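Local coordinates for protein putative sugar kinase PH1459 (Pyrococcus horikoshii, PDB 3EWM) that belongs to the PfkB family of carbohydrate kinases, binds ATP and probably phosphorylates a sugar such as fructose, at residues 11-16 with 88-93; 53-58 with 80-85; 161-166 with 197-202; 240-245 with 278-283. All blocks are in the same frame, centred on the assembly; numbering follows the deposited sequence.

Contact 1 of 4, residues 11-16 with 88-93; sequences LIDLIS and GIVFVQ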
loop_
_atom_site.group_PDB
_atom_site.type_symbol
_atom_site.label_atom_id
_atom_site.label_comp_id
_atom_site.label_asym_id
_atom_site.label_seq_id
_atom_site.Cartn_x
_atom_site.Cartn_y
_atom_site.Cartn_z
ATOM N N LEU A 11 -4.356 -10.152 1.792
ATOM C CA LEU A 11 -3.925 -8.845 1.308
ATOM C C LEU A 11 -4.328 -8.598 -0.129
ATOM O O LEU A 11 -4.733 -9.527 -0.836
ATOM C CB LEU A 11 -2.389 -8.710 1.448
ATOM C CG LEU A 11 -1.505 -9.866 0.933
ATOM C CD1 LEU A 11 -1.439 -9.872 -0.571
ATOM C CD2 LEU A 11 -0.101 -9.771 1.529
ATOM N N ILE A 12 -4.188 -7.339 -0.554
ATOM C CA ILE A 12 -4.290 -6.955 -1.958
ATOM C C ILE A 12 -2.944 -7.169 -2.649
ATOM O O ILE A 12 -1.914 -6.625 -2.239
ATOM C CB ILE A 12 -4.707 -5.449 -2.139
ATOM C CG1 ILE A 12 -6.022 -5.136 -1.411
ATOM C CG2 ILE A 12 -4.759 -5.085 -3.620
ATOM C CD1 ILE A 12 -7.278 -5.727 -2.107
ATOM N N ASP A 13 -2.932 -7.995 -3.682
ATOM C CA ASP A 13 -1.783 -8.028 -4.566
ATOM C C ASP A 13 -2.025 -6.986 -5.630
ATOM O O ASP A 13 -3.029 -7.029 -6.355
ATOM C CB ASP A 13 -1.611 -9.387 -5.252
ATOM C CG ASP A 13 -0.951 -10.424 -4.367
ATOM O OD1 ASP A 13 -0.276 -10.050 -3.401
ATOM O OD2 ASP A 13 -1.085 -11.619 -4.663
ATOM N N LEU A 14 -1.104 -6.047 -5.730
ATOM C CA LEU A 14 -1.144 -5.100 -6.834
ATOM C C LEU A 14 -0.111 -5.581 -7.821
ATOM O O LEU A 14 1.086 -5.479 -7.599
ATOM C CB LEU A 14 -0.892 -3.690 -6.340
ATOM C CG LEU A 14 -2.162 -3.288 -5.581
ATOM C CD1 LEU A 14 -1.827 -2.581 -4.267
ATOM C CD2 LEU A 14 -3.080 -2.488 -6.469
ATOM N N ILE A 15 -0.596 -6.197 -8.888
ATOM C CA ILE A 15 0.303 -6.935 -9.763
ATOM C C ILE A 15 0.645 -6.124 -10.987
ATOM O O ILE A 15 -0.239 -5.775 -11.772
ATOM C CB ILE A 15 -0.308 -8.272 -10.182
ATOM C CG1 ILE A 15 -0.709 -9.040 -8.913
ATOM C CG2 ILE A 15 0.690 -9.078 -11.011
ATOM C CD1 ILE A 15 -0.989 -10.443 -9.116
ATOM N N SER A 16 1.936 -5.854 -11.133
ATOM C CA SER A 16 2.477 -5.196 -12.316
ATOM C C SER A 16 1.893 -5.844 -13.560
ATOM O O SER A 16 1.894 -7.070 -13.715
ATOM C CB SER A 16 3.992 -5.300 -12.366
ATOM O OG SER A 16 4.610 -4.780 -11.190
ATOM N N GLY A 88 -3.839 -5.139 4.209
ATOM C CA GLY A 88 -2.581 -5.503 3.586
ATOM C C GLY A 88 -2.549 -5.217 2.102
ATOM O O GLY A 88 -3.529 -5.443 1.371
ATOM N N ILE A 89 -1.402 -4.723 1.664
ATOM C CA ILE A 89 -1.148 -4.516 0.272
ATOM C C ILE A 89 0.282 -4.949 -0.027
ATOM O O ILE A 89 1.200 -4.837 0.799
ATOM C CB ILE A 89 -1.353 -3.028 -0.181
ATOM C CG1 ILE A 89 -0.451 -2.104 0.630
ATOM C CG2 ILE A 89 -2.867 -2.602 -0.177
ATOM C CD1 ILE A 89 -0.226 -0.798 -0.037
ATOM N N VAL A 90 0.450 -5.507 -1.203
ATOM C CA VAL A 90 1.764 -5.768 -1.716
ATOM C C VAL A 90 1.778 -5.428 -3.195
ATOM O O VAL A 90 0.839 -5.745 -3.913
ATOM C CB VAL A 90 2.247 -7.232 -1.422
ATOM C CG1 VAL A 90 1.289 -8.244 -1.966
ATOM C CG2 VAL A 90 3.680 -7.474 -1.993
ATOM N N PHE A 91 2.842 -4.752 -3.616
ATOM C CA PHE A 91 3.087 -4.461 -5.023
ATOM C C PHE A 91 4.034 -5.521 -5.527
ATOM O O PHE A 91 5.050 -5.787 -4.900
ATOM C CB PHE A 91 3.685 -3.070 -5.171
ATOM C CG PHE A 91 2.762 -1.984 -4.698
ATOM C CD1 PHE A 91 1.867 -1.374 -5.593
ATOM C CD2 PHE A 91 2.750 -1.595 -3.357
ATOM C CE1 PHE A 91 0.995 -0.397 -5.160
ATOM C CE2 PHE A 91 1.874 -0.607 -2.919
ATOM C CZ PHE A 91 0.994 -0.017 -3.826
ATOM N N VAL A 92 3.660 -6.160 -6.622
ATOM C CA VAL A 92 4.349 -7.362 -7.041
ATOM C C VAL A 92 4.774 -7.233 -8.492
ATOM O O VAL A 92 4.017 -6.749 -9.340
ATOM C CB VAL A 92 3.497 -8.664 -6.764
ATOM C CG1 VAL A 92 2.856 -8.597 -5.406
ATOM C CG2 VAL A 92 2.406 -8.801 -7.749
ATOM N N GLN A 93 6.028 -7.572 -8.743
ATOM C CA GLN A 93 6.469 -7.798 -10.108
ATOM C C GLN A 93 6.741 -9.290 -10.236
ATOM O O GLN A 93 7.725 -9.805 -9.695
ATOM C CB GLN A 93 7.694 -6.961 -10.466
ATOM C CG GLN A 93 8.247 -7.230 -11.882
ATOM C CD GLN A 93 7.175 -7.149 -12.969
ATOM O OE1 GLN A 93 6.425 -8.098 -13.187
ATOM N NE2 GLN A 93 7.123 -6.018 -13.668
HETATM O O HOH W 1 3.709 -9.060 -12.580
#
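The carbonyl oxygen of V92 is gripped twice by S16. The backbone N of S16 approaches V92 O almost head-on at 2.9 Å, while S16 OG donates to V92 O at 2.8 Å from above the carbonyl plane. The hydroxyl reaches it because chi1 of -56° places OG beside its own backbone N. An alanine here would probably leave V92 O with only the backbone N of S16 as donor among the two strands. Upstream, parallel pairing continues, with L14 N bonded to V90 O at 2.7 Å and V92 N to L14 O at 2.8 Å. On one face of the sheet, CD1 of L14 sits over the F91 ring, 4.0 Å from its centroid and offset toward the rim, and the two side chains run side by side. On the other, I15 CG1 presses on V92 CG2 at 3.3 Å, a tight fit, and L11 CD1 meets V90 CG1 at 3.5 Å. Q93 turns its amide to E18 O, and a water joins Q93 OE1 to S16 O. The pair forms the middle of a four-stranded sheet, flanked by strands 27-33 and 100-103. Helix 60-71 packs on I12 and I89, while L14, I89 and F91 meet the second subunit, whose F61 ring stands edge-to-face with F91.

Contact 2 of 4, residues 53-58 with 80-85; sequences ISKVGN and VKDEKK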
loop_
_atom_site.group_PDB
_atom_site.type_symbol
_atom_site.label_atom_id
_atom_site.label_comp_id
_atom_site.label_asym_id
_atom_site.label_seq_id
_atom_site.Cartn_x
_atom_site.Cartn_y
_atom_site.Cartn_z
ATOM N N ILE A 53 -8.680 -17.383 8.694
ATOM C CA ILE A 53 -8.551 -16.483 9.816
ATOM C C ILE A 53 -7.500 -15.469 9.447
ATOM O O ILE A 53 -6.344 -15.806 9.181
ATOM C CB ILE A 53 -8.166 -17.236 11.098
ATOM C CG1 ILE A 53 -9.351 -18.094 11.560
ATOM C CG2 ILE A 53 -7.683 -16.233 12.212
ATOM C CD1 ILE A 53 -8.918 -19.338 12.287
ATOM N N SER A 54 -7.915 -14.213 9.425
ATOM C CA SER A 54 -7.043 -13.141 9.051
ATOM C C SER A 54 -7.619 -11.826 9.548
ATOM O O SER A 54 -8.582 -11.803 10.338
ATOM C CB SER A 54 -6.833 -13.104 7.539
ATOM O OG SER A 54 -5.734 -12.263 7.253
ATOM N N LYS A 55 -7.029 -10.730 9.088
ATOM C CA LYS A 55 -7.460 -9.433 9.544
ATOM C C LYS A 55 -7.230 -8.477 8.404
ATOM O O LYS A 55 -6.150 -8.469 7.796
ATOM C CB LYS A 55 -6.659 -9.001 10.785
ATOM C CG LYS A 55 -7.387 -7.979 11.654
ATOM C CD LYS A 55 -6.632 -7.741 12.938
ATOM C CE LYS A 55 -7.299 -6.673 13.790
ATOM N NZ LYS A 55 -6.590 -6.489 15.086
ATOM N N VAL A 56 -8.264 -7.704 8.091
ATOM C CA VAL A 56 -8.166 -6.688 7.029
ATOM C C VAL A 56 -8.518 -5.344 7.645
ATOM O O VAL A 56 -8.958 -5.275 8.798
ATOM C CB VAL A 56 -9.110 -7.003 5.829
ATOM C CG1 VAL A 56 -8.662 -8.269 5.099
ATOM C CG2 VAL A 56 -10.559 -7.145 6.291
ATOM N N GLY A 57 -8.329 -4.277 6.881
ATOM C CA GLY A 57 -8.725 -2.961 7.325
ATOM C C GLY A 57 -10.221 -2.827 7.140
ATOM O O GLY A 57 -10.824 -3.464 6.264
ATOM N N ASN A 58 -10.824 -1.985 7.964
ATOM C CA ASN A 58 -12.190 -1.542 7.711
ATOM C C ASN A 58 -12.139 -0.526 6.567
ATOM O O ASN A 58 -12.215 0.684 6.762
ATOM C CB ASN A 58 -12.827 -0.950 8.978
ATOM C CG ASN A 58 -14.245 -0.453 8.736
ATOM O OD1 ASN A 58 -14.915 -0.860 7.769
ATOM N ND2 ASN A 58 -14.716 0.433 9.617
ATOM N N VAL A 80 -11.220 -10.571 10.642
ATOM C CA VAL A 80 -11.540 -9.422 11.502
ATOM C C VAL A 80 -11.243 -8.134 10.748
ATOM O O VAL A 80 -10.361 -8.094 9.894
ATOM C CB VAL A 80 -10.739 -9.487 12.828
ATOM C CG1 VAL A 80 -10.917 -8.221 13.646
ATOM C CG2 VAL A 80 -11.157 -10.705 13.627
ATOM N N LYS A 81 -12.010 -7.091 11.031
ATOM C CA LYS A 81 -11.739 -5.794 10.459
ATOM C C LYS A 81 -11.025 -4.955 11.501
ATOM O O LYS A 81 -11.499 -4.790 12.627
ATOM C CB LYS A 81 -13.021 -5.104 9.998
ATOM C CG LYS A 81 -13.737 -5.863 8.915
ATOM C CD LYS A 81 -14.829 -5.011 8.271
ATOM C CE LYS A 81 -15.368 -5.705 7.036
ATOM N NZ LYS A 81 -16.235 -4.787 6.244
ATOM N N ASP A 82 -9.873 -4.454 11.100
ATOM C CA ASP A 82 -9.049 -3.597 11.921
ATOM C C ASP A 82 -9.461 -2.145 11.691
ATOM O O ASP A 82 -9.462 -1.648 10.564
ATOM C CB ASP A 82 -7.585 -3.818 11.562
ATOM C CG ASP A 82 -6.642 -3.319 12.626
ATOM O OD1 ASP A 82 -6.889 -2.235 13.193
ATOM O OD2 ASP A 82 -5.631 -3.999 12.863
ATOM N N GLU A 83 -9.857 -1.487 12.774
ATOM C CA GLU A 83 -10.214 -0.077 12.715
ATOM C C GLU A 83 -8.993 0.839 12.751
ATOM O O GLU A 83 -9.111 2.037 12.511
ATOM C CB GLU A 83 -11.171 0.263 13.870
ATOM C CG GLU A 83 -12.478 -0.535 13.839
ATOM C CD GLU A 83 -13.356 -0.208 12.637
ATOM O OE1 GLU A 83 -13.143 0.846 11.992
ATOM O OE2 GLU A 83 -14.268 -1.006 12.339
ATOM N N LYS A 84 -7.826 0.287 13.055
ATOM C CA LYS A 84 -6.617 1.100 13.168
ATOM C C LYS A 84 -5.550 0.834 12.095
ATOM O O LYS A 84 -4.589 1.589 11.989
ATOM C CB LYS A 84 -5.987 0.943 14.553
ATOM C CG LYS A 84 -6.927 1.242 15.719
ATOM C CD LYS A 84 -7.217 2.708 15.805
ATOM C CE LYS A 84 -7.976 3.032 17.088
ATOM N NZ LYS A 84 -8.591 4.388 16.999
ATOM N N LYS A 85 -5.688 -0.242 11.329
ATOM C CA LYS A 85 -4.685 -0.546 10.317
ATOM C C LYS A 85 -5.418 -0.777 9.015
ATOM O O LYS A 85 -6.555 -1.203 9.015
ATOM C CB LYS A 85 -3.825 -1.770 10.673
ATOM C CG LYS A 85 -3.095 -1.731 12.034
ATOM C CD LYS A 85 -2.035 -0.667 12.126
ATOM C CE LYS A 85 -1.325 -0.719 13.492
ATOM N NZ LYS A 85 -0.172 0.229 13.498
HETATM O O HOH W 2 -15.210 -2.252 5.709
#
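Strands 49-57 and 79-82, joined through helix 60-71, form a beta-alpha-beta unit, and this contact pairs their C-terminal ends in parallel. V56 is held through both backbone groups: its N donates to V80 O at 2.8 Å, and its O accepts from D82 N at 2.6 Å. On the face bearing V80 and D82, the K55 side chain runs out fully extended, its CG 3.9 Å from V80 CB, to bring NZ within 3.5 Å of D82 OD2 as a salt bridge. K55 NZ also bonds to N111 O and pairs with D116, and N111 ND2 binds D82 OD2. A methionine in place of K55 would probably leave D82 and D116 without this shared cation. D82 OD1, meanwhile, accepts from K84 N at 2.7 Å, met on its anti side, and so closes an Asx turn where the strand ends. Beyond the strands, N58 ND2 donates to the syn lone pair of E83 OE1 at 2.9 Å; that oxygen lies close to the amide plane of N58 (9° out of it), while the carboxylate as a whole is turned 79° against the amide. Parallel strands linked by a helical crossover at a sheet edge are characteristic of the Rossmann-like core of ribokinase-type enzymes.

Contact 3 of 4, residues 161-166 with 197-202; sequences VNLRLD and LYLENQ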
loop_
_atom_site.group_PDB
_atom_site.type_symbol
_atom_site.label_atom_id
_atom_site.label_comp_id
_atom_site.label_asym_id
_atom_site.label_seq_id
_atom_site.Cartn_x
_atom_site.Cartn_y
_atom_site.Cartn_z
ATOM N N VAL A 161 6.752 -22.929 4.471
ATOM C CA VAL A 161 7.890 -22.148 4.919
ATOM C C VAL A 161 7.870 -20.782 4.203
ATOM O O VAL A 161 8.146 -19.747 4.814
ATOM C CB VAL A 161 9.219 -22.927 4.680
ATOM C CG1 VAL A 161 10.414 -22.067 4.981
ATOM C CG2 VAL A 161 9.231 -24.217 5.535
ATOM N N ASN A 162 7.516 -20.796 2.924
ATOM C CA ASN A 162 7.306 -19.571 2.146
ATOM C C ASN A 162 8.245 -18.454 2.612
ATOM O O ASN A 162 7.802 -17.400 3.090
ATOM C CB ASN A 162 5.849 -19.114 2.265
ATOM C CG ASN A 162 5.516 -17.978 1.318
ATOM O OD1 ASN A 162 6.250 -17.713 0.368
ATOM N ND2 ASN A 162 4.424 -17.285 1.586
ATOM N N LEU A 163 9.543 -18.685 2.477
ATOM C CA LEU A 163 10.483 -17.788 3.112
ATOM C C LEU A 163 10.699 -16.524 2.288
ATOM O O LEU A 163 11.025 -16.598 1.105
ATOM C CB LEU A 163 11.805 -18.497 3.422
ATOM C CG LEU A 163 12.699 -17.715 4.393
ATOM C CD1 LEU A 163 11.900 -17.107 5.573
ATOM C CD2 LEU A 163 13.813 -18.603 4.911
ATOM N N ARG A 164 10.503 -15.378 2.945
ATOM C CA ARG A 164 10.658 -14.073 2.338
ATOM C C ARG A 164 11.667 -13.296 3.172
ATOM O O ARG A 164 11.299 -12.562 4.091
ATOM C CB ARG A 164 9.301 -13.345 2.286
ATOM C CG ARG A 164 8.247 -14.046 1.429
ATOM C CD ARG A 164 8.706 -14.156 -0.030
ATOM N NE ARG A 164 7.694 -14.751 -0.907
ATOM C CZ ARG A 164 7.658 -16.033 -1.273
ATOM N NH1 ARG A 164 8.563 -16.912 -0.819
ATOM N NH2 ARG A 164 6.692 -16.448 -2.085
ATOM N N LEU A 165 12.942 -13.473 2.834
ATOM C CA LEU A 165 14.062 -12.870 3.576
ATOM C C LEU A 165 13.918 -11.374 3.807
ATOM O O LEU A 165 14.294 -10.869 4.862
ATOM C CB LEU A 165 15.404 -13.173 2.886
ATOM C CG LEU A 165 15.922 -14.611 2.937
ATOM C CD1 LEU A 165 17.399 -14.658 2.508
ATOM C CD2 LEU A 165 15.761 -15.211 4.326
ATOM N N ASP A 166 13.350 -10.674 2.825
ATOM C CA ASP A 166 13.171 -9.231 2.917
ATOM C C ASP A 166 12.259 -8.835 4.069
ATOM O O ASP A 166 12.343 -7.713 4.567
ATOM C CB ASP A 166 12.640 -8.657 1.596
ATOM C CG ASP A 166 13.675 -8.706 0.480
ATOM O OD1 ASP A 166 14.876 -8.953 0.772
ATOM O OD2 ASP A 166 13.280 -8.506 -0.693
ATOM N N LEU A 197 17.728 -26.021 1.988
ATOM C CA LEU A 197 19.170 -25.815 2.060
ATOM C C LEU A 197 19.485 -24.658 3.015
ATOM O O LEU A 197 20.335 -24.774 3.896
ATOM C CB LEU A 197 19.742 -25.528 0.667
ATOM C CG LEU A 197 21.266 -25.386 0.612
ATOM C CD1 LEU A 197 21.962 -26.699 1.027
ATOM C CD2 LEU A 197 21.698 -24.941 -0.786
ATOM N N TYR A 198 18.764 -23.559 2.848
ATOM C CA TYR A 198 19.024 -22.354 3.615
ATOM C C TYR A 198 18.843 -22.589 5.115
ATOM O O TYR A 198 19.709 -22.246 5.948
ATOM C CB TYR A 198 18.122 -21.221 3.120
ATOM C CG TYR A 198 18.328 -19.930 3.874
ATOM C CD1 TYR A 198 19.430 -19.124 3.615
ATOM C CD2 TYR A 198 17.417 -19.521 4.855
ATOM C CE1 TYR A 198 19.621 -17.923 4.309
ATOM C CE2 TYR A 198 17.597 -18.333 5.556
ATOM C CZ TYR A 198 18.700 -17.544 5.282
ATOM O OH TYR A 198 18.883 -16.375 5.978
ATOM N N LEU A 199 17.712 -23.184 5.452
ATOM C CA LEU A 199 17.361 -23.401 6.835
ATOM C C LEU A 199 18.148 -24.525 7.489
ATOM O O LEU A 199 18.671 -24.354 8.590
ATOM C CB LEU A 199 15.866 -23.634 6.946
ATOM C CG LEU A 199 15.058 -22.365 6.630
ATOM C CD1 LEU A 199 13.575 -22.666 6.653
ATOM C CD2 LEU A 199 15.403 -21.274 7.613
ATOM N N GLU A 200 18.277 -25.651 6.794
ATOM C CA GLU A 200 18.962 -26.813 7.364
ATOM C C GLU A 200 20.431 -26.539 7.602
ATOM O O GLU A 200 21.016 -27.085 8.536
ATOM C CB GLU A 200 18.751 -28.057 6.510
ATOM C CG GLU A 200 17.318 -28.552 6.569
ATOM C CD GLU A 200 17.145 -29.969 6.079
ATOM O OE1 GLU A 200 17.996 -30.449 5.299
ATOM O OE2 GLU A 200 16.137 -30.592 6.474
ATOM N N ASN A 201 21.002 -25.657 6.782
ATOM C CA ASN A 201 22.360 -25.177 6.980
ATOM C C ASN A 201 22.533 -24.222 8.151
ATOM O O ASN A 201 23.652 -23.821 8.472
ATOM C CB ASN A 201 22.901 -24.561 5.687
ATOM C CG ASN A 201 23.344 -25.622 4.715
ATOM O OD1 ASN A 201 23.339 -26.822 5.051
ATOM N ND2 ASN A 201 23.721 -25.214 3.517
ATOM N N GLN A 202 21.419 -23.852 8.770
ATOM C CA GLN A 202 21.448 -23.099 10.017
ATOM C C GLN A 202 20.892 -23.938 11.158
ATOM O O GLN A 202 20.463 -23.407 12.190
ATOM C CB GLN A 202 20.691 -21.794 9.853
ATOM C CG GLN A 202 21.272 -20.956 8.757
ATOM C CD GLN A 202 20.488 -19.725 8.514
ATOM O OE1 GLN A 202 20.646 -18.729 9.220
ATOM N NE2 GLN A 202 19.634 -19.761 7.504
#
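Apolar contacts carry this junction, centred on L163 and Y198. L163 CD2 touches the ring at CD2 of Y198, 3.7 Å away, the two side chains crossing at about a right angle and the methyl approaching obliquely. L165 and Y198 point at each other from opposite directions, L165 CD2 lying 3.8 Å from Y198 CE2. With CG anti to the backbone N (chi1 180°), the tyrosine extends along the loop far enough to meet both leucines. Deeper in, V161 CG1 and L199 CD1 slide past each other at 3.6 Å, and the second methyl of L199, CD2, lies 4.1 Å from L163 CD2.

The polar interactions lie within the helical segment or lead out of the contact. Q202 NE2 donates to Y198 O at 2.9 Å and at the same time lies above one face of the Y198 ring, toward its rim. On the loop, L163 N is bonded to the carboxylate of E195, a residue outside the two segments.

The loop follows strand 156-160 and faces the end of helix 193-200. Helix 172-185 completes the packing through M175 and L179 on L163 and I176 on L199, and V161 pairs through its backbone with the ATP-binding K190 on strand 188-192.

Contact 4 of 4, residues 240-245 with 278-283; sequences LDTTGA and LSTQKR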
loop_
_atom_site.group_PDB
_atom_site.type_symbol
_atom_site.label_atom_id
_atom_site.label_comp_id
_atom_site.label_asym_id
_atom_site.label_seq_id
_atom_site.Cartn_x
_atom_site.Cartn_y
_atom_site.Cartn_z
ATOM N N LEU A 240 0.136 -21.666 -18.804
ATOM C CA LEU A 240 -0.334 -20.311 -19.013
ATOM C C LEU A 240 0.248 -19.406 -17.926
ATOM O O LEU A 240 0.784 -18.332 -18.217
ATOM C CB LEU A 240 -1.865 -20.260 -18.976
ATOM C CG LEU A 240 -2.493 -18.877 -19.194
ATOM C CD1 LEU A 240 -2.068 -18.292 -20.540
ATOM C CD2 LEU A 240 -4.012 -18.904 -19.054
ATOM N N ASP A 241 0.133 -19.850 -16.674
ATOM C CA ASP A 241 0.527 -19.055 -15.514
ATOM C C ASP A 241 0.800 -20.001 -14.332
ATOM O O ASP A 241 -0.087 -20.756 -13.925
ATOM C CB ASP A 241 -0.597 -18.072 -15.177
ATOM C CG ASP A 241 -0.185 -17.008 -14.173
ATOM O OD1 ASP A 241 0.944 -17.063 -13.642
ATOM O OD2 ASP A 241 -1.012 -16.098 -13.921
ATOM N N THR A 242 2.029 -19.975 -13.806
ATOM C CA THR A 242 2.384 -20.830 -12.665
ATOM C C THR A 242 2.343 -20.094 -11.323
ATOM O O THR A 242 2.707 -20.665 -10.295
ATOM C CB THR A 242 3.795 -21.441 -12.821
ATOM O OG1 THR A 242 4.746 -20.381 -12.895
ATOM C CG2 THR A 242 3.897 -22.319 -14.075
ATOM N N THR A 243 1.896 -18.840 -11.325
ATOM C CA THR A 243 1.886 -18.018 -10.105
ATOM C C THR A 243 1.186 -18.708 -8.937
ATOM O O THR A 243 1.679 -18.681 -7.801
ATOM C CB THR A 243 1.204 -16.649 -10.332
ATOM O OG1 THR A 243 1.812 -15.996 -11.451
ATOM C CG2 THR A 243 1.364 -15.776 -9.080
ATOM N N GLY A 244 0.040 -19.314 -9.218
ATOM C CA GLY A 244 -0.752 -19.958 -8.172
ATOM C C GLY A 244 -0.450 -21.417 -7.906
ATOM O O GLY A 244 -1.103 -22.030 -7.060
ATOM N N ALA A 245 0.533 -21.978 -8.612
ATOM C CA ALA A 245 0.816 -23.426 -8.571
ATOM C C ALA A 245 1.207 -23.952 -7.200
ATOM O O ALA A 245 0.811 -25.055 -6.831
ATOM C CB ALA A 245 1.899 -23.819 -9.598
ATOM N N LEU A 278 -2.687 -28.764 -13.524
ATOM C CA LEU A 278 -3.901 -28.108 -14.013
ATOM C C LEU A 278 -3.969 -26.639 -13.596
ATOM O O LEU A 278 -4.514 -25.822 -14.330
ATOM C CB LEU A 278 -5.166 -28.851 -13.571
ATOM C CG LEU A 278 -5.524 -30.234 -14.142
ATOM C CD1 LEU A 278 -6.951 -30.570 -13.744
ATOM C CD2 LEU A 278 -5.350 -30.334 -15.651
ATOM N N SER A 279 -3.391 -26.298 -12.442
ATOM C CA SER A 279 -3.370 -24.894 -11.999
ATOM C C SER A 279 -2.620 -23.989 -12.962
ATOM O O SER A 279 -2.883 -22.778 -13.015
ATOM C CB SER A 279 -2.779 -24.733 -10.592
ATOM O OG SER A 279 -1.377 -24.864 -10.598
ATOM N N THR A 280 -1.681 -24.567 -13.712
ATOM C CA THR A 280 -0.860 -23.775 -14.624
ATOM C C THR A 280 -1.647 -23.232 -15.808
ATOM O O THR A 280 -1.142 -22.383 -16.533
ATOM C CB THR A 280 0.353 -24.533 -15.172
ATOM O OG1 THR A 280 -0.087 -25.532 -16.105
ATOM C CG2 THR A 280 1.177 -25.169 -14.046
ATOM N N GLN A 281 -2.863 -23.731 -16.001
ATOM C CA GLN A 281 -3.699 -23.343 -17.126
ATOM C C GLN A 281 -4.615 -22.176 -16.751
ATOM O O GLN A 281 -5.353 -21.681 -17.591
ATOM C CB GLN A 281 -4.518 -24.541 -17.609
ATOM C CG GLN A 281 -3.663 -25.735 -17.958
ATOM C CD GLN A 281 -2.606 -25.389 -18.989
ATOM O OE1 GLN A 281 -1.413 -25.301 -18.681
ATOM N NE2 GLN A 281 -3.039 -25.166 -20.209
ATOM N N LYS A 282 -4.526 -21.740 -15.493
ATOM C CA LYS A 282 -5.389 -20.715 -14.934
ATOM C C LYS A 282 -4.529 -19.529 -14.455
ATOM O O LYS A 282 -3.452 -19.717 -13.871
ATOM C CB LYS A 282 -6.221 -21.301 -13.773
ATOM C CG LYS A 282 -7.146 -22.498 -14.172
ATOM C CD LYS A 282 -7.823 -23.172 -12.967
ATOM C CE LYS A 282 -9.350 -23.320 -13.158
ATOM N NZ LYS A 282 -10.092 -23.151 -11.847
ATOM N N ARG A 283 -4.990 -18.308 -14.720
ATOM C CA ARG A 283 -4.225 -17.114 -14.354
ATOM C C ARG A 283 -4.362 -16.727 -12.892
ATOM O O ARG A 283 -5.436 -16.879 -12.293
ATOM C CB ARG A 283 -4.658 -15.921 -15.205
ATOM C CG ARG A 283 -4.261 -16.042 -16.643
ATOM C CD ARG A 283 -4.716 -14.825 -17.416
ATOM N NE ARG A 283 -4.866 -15.137 -18.833
ATOM C CZ ARG A 283 -3.851 -15.223 -19.690
ATOM N NH1 ARG A 283 -2.602 -15.023 -19.272
ATOM N NH2 ARG A 283 -4.092 -15.518 -20.969
HETATM O O HOH W 3 -0.665 -21.930 -11.210
HETATM O O HOH W 4 -1.520 -18.948 -11.852
#
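L240 turns its CG away from the backbone N (chi1 -180°) while R283 runs extended from CG to NE, and these torsions lay the leucine over the guanidinium group. L240 CD2 sits over the centre of that group, 3.7 Å from R283 CZ, and CD1 is 3.5 Å from R283 NH2, so the arginine's flat face is used for apolar packing. The chi1 of D241, -168°, places its carboxylate alongside the R283 backbone, with OD2 3.4 Å from R283 CA and bonded to G284 N. Its other oxygen is gripped twice: OD1 accepts from T243 OG1 at 2.6 Å on the syn side and from T243 N, which comes from above the carboxylate plane. The latter bond forms an Asx turn, and the three bonds together fix the carboxylate's rotation.

The backbones meet at T280 O, which takes a nearly straight bond from D241 N at 2.8 Å and a weak, bent one from L240 N. In return T280 CA comes 3.2 Å from D241 O as a CA-H...O contact. Two waters fill in: one bridges D241 O and S279 OG, the other links G244 N to K282 O. S279 OG itself bonds to A276 O.

The sequence DTTGA begins the DTTGAGD signature of PfkB kinases, whose glycine-rich turn in relatives forms an anion hole near the phosphate transferred. Here it leads from strand 228-233 into helix 245-259, and the turn after helix 265-279 packs against it; P239, just before the loop, touches T280, and S287, further along the chain, touches S279.

How the contacts relate
From the N terminus, strand 11-16 opens contact 1, which closes only at 88-93. Contact 2 lies wholly within that span, joining 53-58 to 80-85, and its second segment runs almost directly into strand 88-93. The small four-stranded sheet is thereby connected to the edge of the nine-stranded core, although the two contact centres are about 17 Å apart. Contacts 3 and 4 then follow in series, and none of the four cross. Contact 3 ties the loop after strand 156-160 to helix 193-200, and contact 4 ties the loop before helix 245-259 to the end of helix 265-279. Both lie near the ATP-binding K190 and T215, whereas contacts 1 and 2 are remote from them.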